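Local coordinates for protein halocarboxylic acid dehalogenase DehI (PDB 3BJX) that probably hydrolyses carbon-halogen bonds in alpha-haloacids, as a group I haloacid dehalogenase of a largely helical fold, at residues 72-84 against 151-163. Numbering follows the deposited sequence.
Sequences AEALITRYAEQAA and AEVSSELRASIPK
Ile161 N donates to Ile76 O over 2.8 Å, and Arg78 N donates to Ala159 O over 2.9 Å. This pair of backbone bonds lies around Thr77 and Ser160 and makes a single beta bridge. A third bond, from Tyr79 N to Leu157 O, uses a lone pair in the carbonyl plane. The first turn of helix 78-90 thus gives two of its N-H groups away: Arg78 to Ala159, just after the short helix 155-158, and Tyr79 to Leu157 within it. Thr77 is the N-cap: its OG1 accepts from Ala80 N, and its CB rests on Leu157 O.

Side chains pack around the bridge. Ile161 is the main bump. Its CG1 sits between the backbone N and the carbonyl carbon (chi1 69°), against Ile76 O. Ile161 CD1 lies 3.1 Å from Glu81 OE1, a close contact of a methyl with a carboxylate oxygen, not a hydrogen bond. The other branch, Ile161 CG2, lies over one face of the Arg78 guanidinium, off centre. The Arg78 chain bends at chi2 and chi3 to bring that group round. Leu157 CD2 sits against Arg78 CG at 3.7 Å and also nears Tyr79 N; the Arg78 and Leu157 side chains cross at about a right angle. Ile76 CD1 fits against Ser160 CB at 3.6 Å. Tyr79 CB packs on Leu157 CB, while Val153 CG1 approaches the Tyr79 ring obliquely.

Glu81 is buried: OE2 is hydrogen-bonded to Tyr127 OH and OE1 forms a salt bridge with Lys131 NZ, both of helix 112-143. Leu75 and Ala83 pack on that same helix. Ile76 and Lys163 touch Thr44 of helix 32-45. Tyr79 OH is hydrogen-bonded to Leu246 O, near the C-terminal end of helix 230-248.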
ATOM      1  N   ALA A  72     -16.459   3.944 -16.394  1.00 25.21           N
ATOM      2  CA  ALA A  72     -17.462   5.001 -16.234  1.00 25.93           C
ATOM      3  C   ALA A  72     -18.909   4.519 -16.214  1.00 26.60           C
ATOM      4  O   ALA A  72     -19.699   4.974 -15.376  1.00 27.11           O
ATOM      5  CB  ALA A  72     -17.270   6.095 -17.291  1.00 25.84           C
ATOM      6  N   GLU A  73     -19.252   3.611 -17.129  1.00 26.21           N
ATOM      7  CA  GLU A  73     -20.619   3.090 -17.234  1.00 25.77           C
ATOM      8  C   GLU A  73     -21.030   2.313 -15.996  1.00 24.42           C
ATOM      9  O   GLU A  73     -22.181   2.313 -15.609  1.00 22.78           O
ATOM     10  CB  GLU A  73     -20.730   2.148 -18.431  1.00 28.29           C
ATOM     11  CG  GLU A  73     -20.717   2.814 -19.798  1.00 30.98           C
ATOM     12  CD  GLU A  73     -20.347   1.821 -20.891  1.00 33.56           C
ATOM     13  OE1 GLU A  73     -21.230   1.031 -21.312  1.00 34.15           O
ATOM     14  OE2 GLU A  73     -19.160   1.810 -21.309  1.00 34.85           O
ATOM     15  N   ALA A  74     -20.065   1.621 -15.410  1.00 24.22           N
ATOM     16  CA  ALA A  74     -20.295   0.737 -14.301  1.00 23.39           C
ATOM     17  C   ALA A  74     -20.476   1.574 -13.030  1.00 23.62           C
ATOM     18  O   ALA A  74     -21.204   1.199 -12.106  1.00 22.28           O
ATOM     19  CB  ALA A  74     -19.108  -0.201 -14.172  1.00 23.32           C
ATOM     20  N   LEU A  75     -19.825   2.730 -12.997  1.00 24.39           N
ATOM     21  CA  LEU A  75     -19.848   3.546 -11.805  1.00 24.57           C
ATOM     22  C   LEU A  75     -21.042   4.495 -11.758  1.00 24.47           C
ATOM     23  O   LEU A  75     -21.197   5.250 -10.797  1.00 26.69           O
ATOM     24  CB  LEU A  75     -18.512   4.277 -11.603  1.00 24.70           C
ATOM     25  CG  LEU A  75     -17.208   3.478 -11.510  1.00 24.75           C
ATOM     26  CD1 LEU A  75     -16.120   4.443 -11.192  1.00 25.96           C
ATOM     27  CD2 LEU A  75     -17.227   2.396 -10.458  1.00 24.86           C
ATOM     28  N   ILE A  76     -21.887   4.467 -12.781  1.00 24.52           N
ATOM     29  CA  ILE A  76     -23.155   5.213 -12.707  1.00 24.77           C
ATOM     30  C   ILE A  76     -24.374   4.325 -12.510  1.00 22.78           C
ATOM     31  O   ILE A  76     -25.505   4.795 -12.590  1.00 22.49           O
ATOM     32  CB  ILE A  76     -23.426   6.101 -13.926  1.00 25.32           C
ATOM     33  CG1 ILE A  76     -22.798   5.502 -15.168  1.00 26.22           C
ATOM     34  CG2 ILE A  76     -22.945   7.506 -13.668  1.00 26.31           C
ATOM     35  CD1 ILE A  76     -23.790   5.236 -16.275  1.00 27.80           C
ATOM     36  N   THR A  77     -24.136   3.046 -12.262  1.00 21.83           N
ATOM     37  CA  THR A  77     -25.201   2.117 -12.002  1.00 22.00           C
ATOM     38  C   THR A  77     -25.717   2.344 -10.587  1.00 22.87           C
ATOM     39  O   THR A  77     -24.960   2.785  -9.707  1.00 23.97           O
ATOM     40  CB  THR A  77     -24.746   0.641 -12.198  1.00 22.82           C
ATOM     41  OG1 THR A  77     -23.815   0.273 -11.177  1.00 21.69           O
ATOM     42  CG2 THR A  77     -24.100   0.438 -13.567  1.00 22.09           C
ATOM     43  N   ARG A  78     -27.013   2.087 -10.388  1.00 21.39           N
ATOM     44  CA  ARG A  78     -27.596   2.004  -9.070  1.00 21.19           C
ATOM     45  C   ARG A  78     -26.781   1.060  -8.175  1.00 21.20           C
ATOM     46  O   ARG A  78     -26.588   1.346  -6.999  1.00 22.49           O
ATOM     47  CB  ARG A  78     -29.060   1.560  -9.166  1.00 21.70           C
ATOM     48  CG  ARG A  78     -29.760   1.209  -7.837  1.00 22.14           C
ATOM     49  CD  ARG A  78     -29.977   2.408  -6.904  1.00 23.44           C
ATOM     50  NE  ARG A  78     -30.745   3.454  -7.576  1.00 24.53           N
ATOM     51  CZ  ARG A  78     -30.664   4.753  -7.308  1.00 24.02           C
ATOM     52  NH1 ARG A  78     -29.841   5.192  -6.380  1.00 23.59           N
ATOM     53  NH2 ARG A  78     -31.398   5.612  -8.006  1.00 23.85           N
ATOM     54  N   TYR A  79     -26.312  -0.055  -8.736  1.00 21.12           N
ATOM     55  CA  TYR A  79     -25.416  -0.966  -8.031  1.00 20.31           C
ATOM     56  C   TYR A  79     -24.251  -0.206  -7.408  1.00 19.92           C
ATOM     57  O   TYR A  79     -24.058  -0.285  -6.197  1.00 22.07           O
ATOM     58  CB  TYR A  79     -24.902  -2.109  -8.933  1.00 19.80           C
ATOM     59  CG  TYR A  79     -23.986  -3.098  -8.205  1.00 19.42           C
ATOM     60  CD1 TYR A  79     -24.414  -4.382  -7.896  1.00 20.20           C
ATOM     61  CD2 TYR A  79     -22.685  -2.728  -7.812  1.00 20.23           C
ATOM     62  CE1 TYR A  79     -23.558  -5.300  -7.209  1.00 20.15           C
ATOM     63  CE2 TYR A  79     -21.831  -3.621  -7.142  1.00 20.59           C
ATOM     64  CZ  TYR A  79     -22.275  -4.902  -6.844  1.00 19.80           C
ATOM     65  OH  TYR A  79     -21.438  -5.765  -6.183  1.00 19.08           O
ATOM     66  N   ALA A  80     -23.502   0.544  -8.215  1.00 17.82           N
ATOM     67  CA  ALA A  80     -22.351   1.274  -7.708  1.00 17.81           C
ATOM     68  C   ALA A  80     -22.729   2.287  -6.615  1.00 18.73           C
ATOM     69  O   ALA A  80     -21.968   2.487  -5.661  1.00 20.76           O
ATOM     70  CB  ALA A  80     -21.595   1.939  -8.822  1.00 16.41           C
ATOM     71  N   GLU A  81     -23.893   2.916  -6.754  1.00 18.53           N
ATOM     72  CA  GLU A  81     -24.378   3.894  -5.768  1.00 17.98           C
ATOM     73  C   GLU A  81     -24.738   3.219  -4.436  1.00 18.70           C
ATOM     74  O   GLU A  81     -24.360   3.694  -3.366  1.00 19.12           O
ATOM     75  CB  GLU A  81     -25.556   4.692  -6.342  1.00 16.23           C
ATOM     76  CG  GLU A  81     -25.987   5.900  -5.514  1.00 15.50           C
ATOM     77  CD  GLU A  81     -25.070   7.092  -5.646  1.00 16.18           C
ATOM     78  OE1 GLU A  81     -24.375   7.220  -6.689  1.00 15.14           O
ATOM     79  OE2 GLU A  81     -25.054   7.916  -4.693  1.00 16.51           O
ATOM     80  N   GLN A  82     -25.420   2.082  -4.524  1.00 19.64           N
ATOM     81  CA  GLN A  82     -25.768   1.270  -3.366  1.00 19.77           C
ATOM     82  C   GLN A  82     -24.516   0.717  -2.671  1.00 16.99           C
ATOM     83  O   GLN A  82     -24.451   0.680  -1.443  1.00 18.59           O
ATOM     84  CB  GLN A  82     -26.724   0.130  -3.780  1.00 22.15           C
ATOM     85  CG  GLN A  82     -27.776  -0.224  -2.733  1.00 25.46           C
ATOM     86  CD  GLN A  82     -28.639   0.982  -2.336  1.00 28.68           C
ATOM     87  OE1 GLN A  82     -28.940   1.850  -3.167  1.00 30.39           O
ATOM     88  NE2 GLN A  82     -29.026   1.046  -1.061  1.00 29.26           N
ATOM     89  N   ALA A  83     -23.549   0.283  -3.476  1.00 13.88           N
ATOM     90  CA  ALA A  83     -22.232  -0.168  -3.034  1.00  9.28           C
ATOM     91  C   ALA A  83     -21.486   0.924  -2.269  1.00  9.74           C
ATOM     92  O   ALA A  83     -20.941   0.666  -1.191  1.00 12.93           O
ATOM     93  CB  ALA A  83     -21.423  -0.651  -4.214  1.00  4.81           C
ATOM     94  N   ALA A  84     -21.474   2.141  -2.792  1.00  8.82           N
ATOM     95  CA  ALA A  84     -20.868   3.281  -2.084  1.00  8.55           C
ATOM     96  C   ALA A  84     -21.671   3.667  -0.849  1.00  9.60           C
ATOM     97  O   ALA A  84     -21.092   4.064   0.142  1.00 11.55           O
ATOM     98  CB  ALA A  84     -20.728   4.498  -3.020  1.00  5.76           C
ATOM     99  N   ALA A 151     -20.921  -9.678 -13.352  1.00 32.31           N
ATOM    100  CA  ALA A 151     -21.865 -10.338 -12.475  1.00 33.56           C
ATOM    101  C   ALA A 151     -23.278 -10.290 -13.052  1.00 34.24           C
ATOM    102  O   ALA A 151     -23.576  -9.477 -13.935  1.00 34.65           O
ATOM    103  CB  ALA A 151     -21.815  -9.722 -11.089  1.00 32.87           C
ATOM    104  N   GLU A 152     -24.122 -11.191 -12.561  1.00 35.38           N
ATOM    105  CA  GLU A 152     -25.538 -11.255 -12.901  1.00 36.01           C
ATOM    106  C   GLU A 152     -26.358 -10.395 -11.946  1.00 33.86           C
ATOM    107  O   GLU A 152     -26.543 -10.754 -10.785  1.00 33.31           O
ATOM    108  CB  GLU A 152     -26.010 -12.706 -12.832  1.00 40.76           C
ATOM    109  CG  GLU A 152     -26.258 -13.324 -14.182  1.00 45.56           C
ATOM    110  CD  GLU A 152     -27.625 -12.941 -14.712  1.00 48.35           C
ATOM    111  OE1 GLU A 152     -28.636 -13.368 -14.083  1.00 49.00           O
ATOM    112  OE2 GLU A 152     -27.680 -12.211 -15.741  1.00 49.31           O
ATOM    113  N   VAL A 153     -26.869  -9.278 -12.468  1.00 31.47           N
ATOM    114  CA  VAL A 153     -27.483  -8.210 -11.673  1.00 29.01           C
ATOM    115  C   VAL A 153     -28.868  -7.847 -12.261  1.00 27.37           C
ATOM    116  O   VAL A 153     -29.060  -7.824 -13.476  1.00 26.42           O
ATOM    117  CB  VAL A 153     -26.505  -6.965 -11.599  1.00 29.38           C
ATOM    118  CG1 VAL A 153     -27.114  -5.770 -10.879  1.00 28.38           C
ATOM    119  CG2 VAL A 153     -25.189  -7.346 -10.935  1.00 29.35           C
ATOM    120  N   SER A 154     -29.837  -7.588 -11.394  1.00 25.77           N
ATOM    121  CA  SER A 154     -31.196  -7.287 -11.828  1.00 25.03           C
ATOM    122  C   SER A 154     -31.209  -5.987 -12.639  1.00 23.04           C
ATOM    123  O   SER A 154     -30.285  -5.186 -12.521  1.00 23.14           O
ATOM    124  CB  SER A 154     -32.063  -7.110 -10.594  1.00 24.33           C
ATOM    125  OG  SER A 154     -31.687  -5.895  -9.971  1.00 26.35           O
ATOM    126  N   SER A 155     -32.248  -5.760 -13.437  1.00 22.17           N
ATOM    127  CA  SER A 155     -32.342  -4.521 -14.231  1.00 23.78           C
ATOM    128  C   SER A 155     -32.265  -3.238 -13.368  1.00 22.91           C
ATOM    129  O   SER A 155     -31.697  -2.231 -13.787  1.00 22.85           O
ATOM    130  CB  SER A 155     -33.626  -4.485 -15.060  1.00 24.49           C
ATOM    131  OG  SER A 155     -33.978  -5.780 -15.502  1.00 28.09           O
ATOM    132  N   GLU A 156     -32.854  -3.298 -12.177  1.00 23.62           N
ATOM    133  CA  GLU A 156     -32.960  -2.168 -11.249  1.00 23.58           C
ATOM    134  C   GLU A 156     -31.598  -1.662 -10.761  1.00 22.17           C
ATOM    135  O   GLU A 156     -31.433  -0.479 -10.514  1.00 23.03           O
ATOM    136  CB  GLU A 156     -33.843  -2.557 -10.055  1.00 24.43           C
ATOM    137  CG  GLU A 156     -35.312  -2.777 -10.408  1.00 24.29           C
ATOM    138  CD  GLU A 156     -35.648  -4.198 -10.903  1.00 23.64           C
ATOM    139  OE1 GLU A 156     -35.202  -5.215 -10.293  1.00 23.36           O
ATOM    140  OE2 GLU A 156     -36.418  -4.280 -11.880  1.00 21.69           O
ATOM    141  N   LEU A 157     -30.633  -2.562 -10.634  1.00 22.54           N
ATOM    142  CA  LEU A 157     -29.292  -2.192 -10.196  1.00 24.49           C
ATOM    143  C   LEU A 157     -28.363  -1.877 -11.371  1.00 24.68           C
ATOM    144  O   LEU A 157     -27.311  -1.280 -11.205  1.00 24.01           O
ATOM    145  CB  LEU A 157     -28.704  -3.294  -9.324  1.00 25.31           C
ATOM    146  CG  LEU A 157     -29.315  -3.476  -7.934  1.00 26.04           C
ATOM    147  CD1 LEU A 157     -28.877  -4.803  -7.349  1.00 26.65           C
ATOM    148  CD2 LEU A 157     -28.886  -2.326  -7.028  1.00 27.03           C
ATOM    149  N   ARG A 158     -28.771  -2.304 -12.558  1.00 26.47           N
ATOM    150  CA  ARG A 158     -28.099  -1.967 -13.795  1.00 25.74           C
ATOM    151  C   ARG A 158     -28.491  -0.586 -14.295  1.00 26.21           C
ATOM    152  O   ARG A 158     -27.737   0.054 -15.046  1.00 26.14           O
ATOM    153  CB  ARG A 158     -28.444  -2.999 -14.841  1.00 26.58           C
ATOM    154  CG  ARG A 158     -27.407  -4.075 -14.989  1.00 27.74           C
ATOM    155  CD  ARG A 158     -27.630  -4.835 -16.272  1.00 29.32           C
ATOM    156  NE  ARG A 158     -28.669  -5.846 -16.093  1.00 32.06           N
ATOM    157  CZ  ARG A 158     -29.899  -5.794 -16.612  1.00 31.78           C
ATOM    158  NH1 ARG A 158     -30.284  -4.780 -17.374  1.00 30.90           N
ATOM    159  NH2 ARG A 158     -30.747  -6.779 -16.360  1.00 32.98           N
ATOM    160  N   ALA A 159     -29.680  -0.134 -13.889  1.00 25.75           N
ATOM    161  CA  ALA A 159     -30.178   1.184 -14.259  1.00 26.42           C
ATOM    162  C   ALA A 159     -29.138   2.205 -13.863  1.00 26.43           C
ATOM    163  O   ALA A 159     -28.414   2.013 -12.898  1.00 25.08           O
ATOM    164  CB  ALA A 159     -31.522   1.480 -13.568  1.00 25.17           C
ATOM    165  N   SER A 160     -29.038   3.285 -14.614  1.00 29.18           N
ATOM    166  CA  SER A 160     -28.087   4.320 -14.235  1.00 31.83           C
ATOM    167  C   SER A 160     -28.747   5.477 -13.512  1.00 32.51           C
ATOM    168  O   SER A 160     -29.959   5.674 -13.586  1.00 34.11           O
ATOM    169  CB  SER A 160     -27.245   4.794 -15.424  1.00 31.57           C
ATOM    170  OG  SER A 160     -27.980   4.725 -16.616  1.00 32.41           O
ATOM    171  N   ILE A 161     -27.925   6.200 -12.772  1.00 33.55           N
ATOM    172  CA  ILE A 161     -28.303   7.442 -12.115  1.00 34.52           C
ATOM    173  C   ILE A 161     -27.875   8.627 -13.034  1.00 34.65           C
ATOM    174  O   ILE A 161     -26.972   8.462 -13.869  1.00 32.79           O
ATOM    175  CB  ILE A 161     -27.619   7.531 -10.709  1.00 34.71           C
ATOM    176  CG1 ILE A 161     -26.099   7.720 -10.864  1.00 34.37           C
ATOM    177  CG2 ILE A 161     -27.967   6.284  -9.846  1.00 32.08           C
ATOM    178  CD1 ILE A 161     -25.319   7.707  -9.574  1.00 34.78           C
ATOM    179  N   PRO A 162     -28.540   9.804 -12.910  1.00 34.17           N
ATOM    180  CA  PRO A 162     -28.137  10.979 -13.686  1.00 34.14           C
ATOM    181  C   PRO A 162     -26.726  11.556 -13.391  1.00 34.05           C
ATOM    182  O   PRO A 162     -26.310  11.663 -12.228  1.00 33.03           O
ATOM    183  CB  PRO A 162     -29.231  12.001 -13.343  1.00 34.23           C
ATOM    184  CG  PRO A 162     -29.728  11.579 -12.005  1.00 33.51           C
ATOM    185  CD  PRO A 162     -29.737  10.093 -12.095  1.00 34.07           C
ATOM    186  N   LYS A 163     -26.021  11.926 -14.461  1.00 34.72           N
ATOM    187  CA  LYS A 163     -24.788  12.720 -14.385  1.00 34.74           C
ATOM    188  C   LYS A 163     -25.115  14.166 -14.014  1.00 35.38           C
ATOM    189  O   LYS A 163     -26.183  14.683 -14.386  1.00 35.01           O
ATOM    190  CB  LYS A 163     -24.074  12.760 -15.734  1.00 34.43           C
ATOM    191  CG  LYS A 163     -23.278  11.535 -16.155  1.00 35.65           C
ATOM    192  CD  LYS A 163     -22.153  12.008 -17.079  1.00 36.36           C
ATOM    193  CE  LYS A 163     -21.763  10.976 -18.137  1.00 37.19           C
ATOM    194  NZ  LYS A 163     -20.685  11.490 -19.071  1.00 35.69           N
TER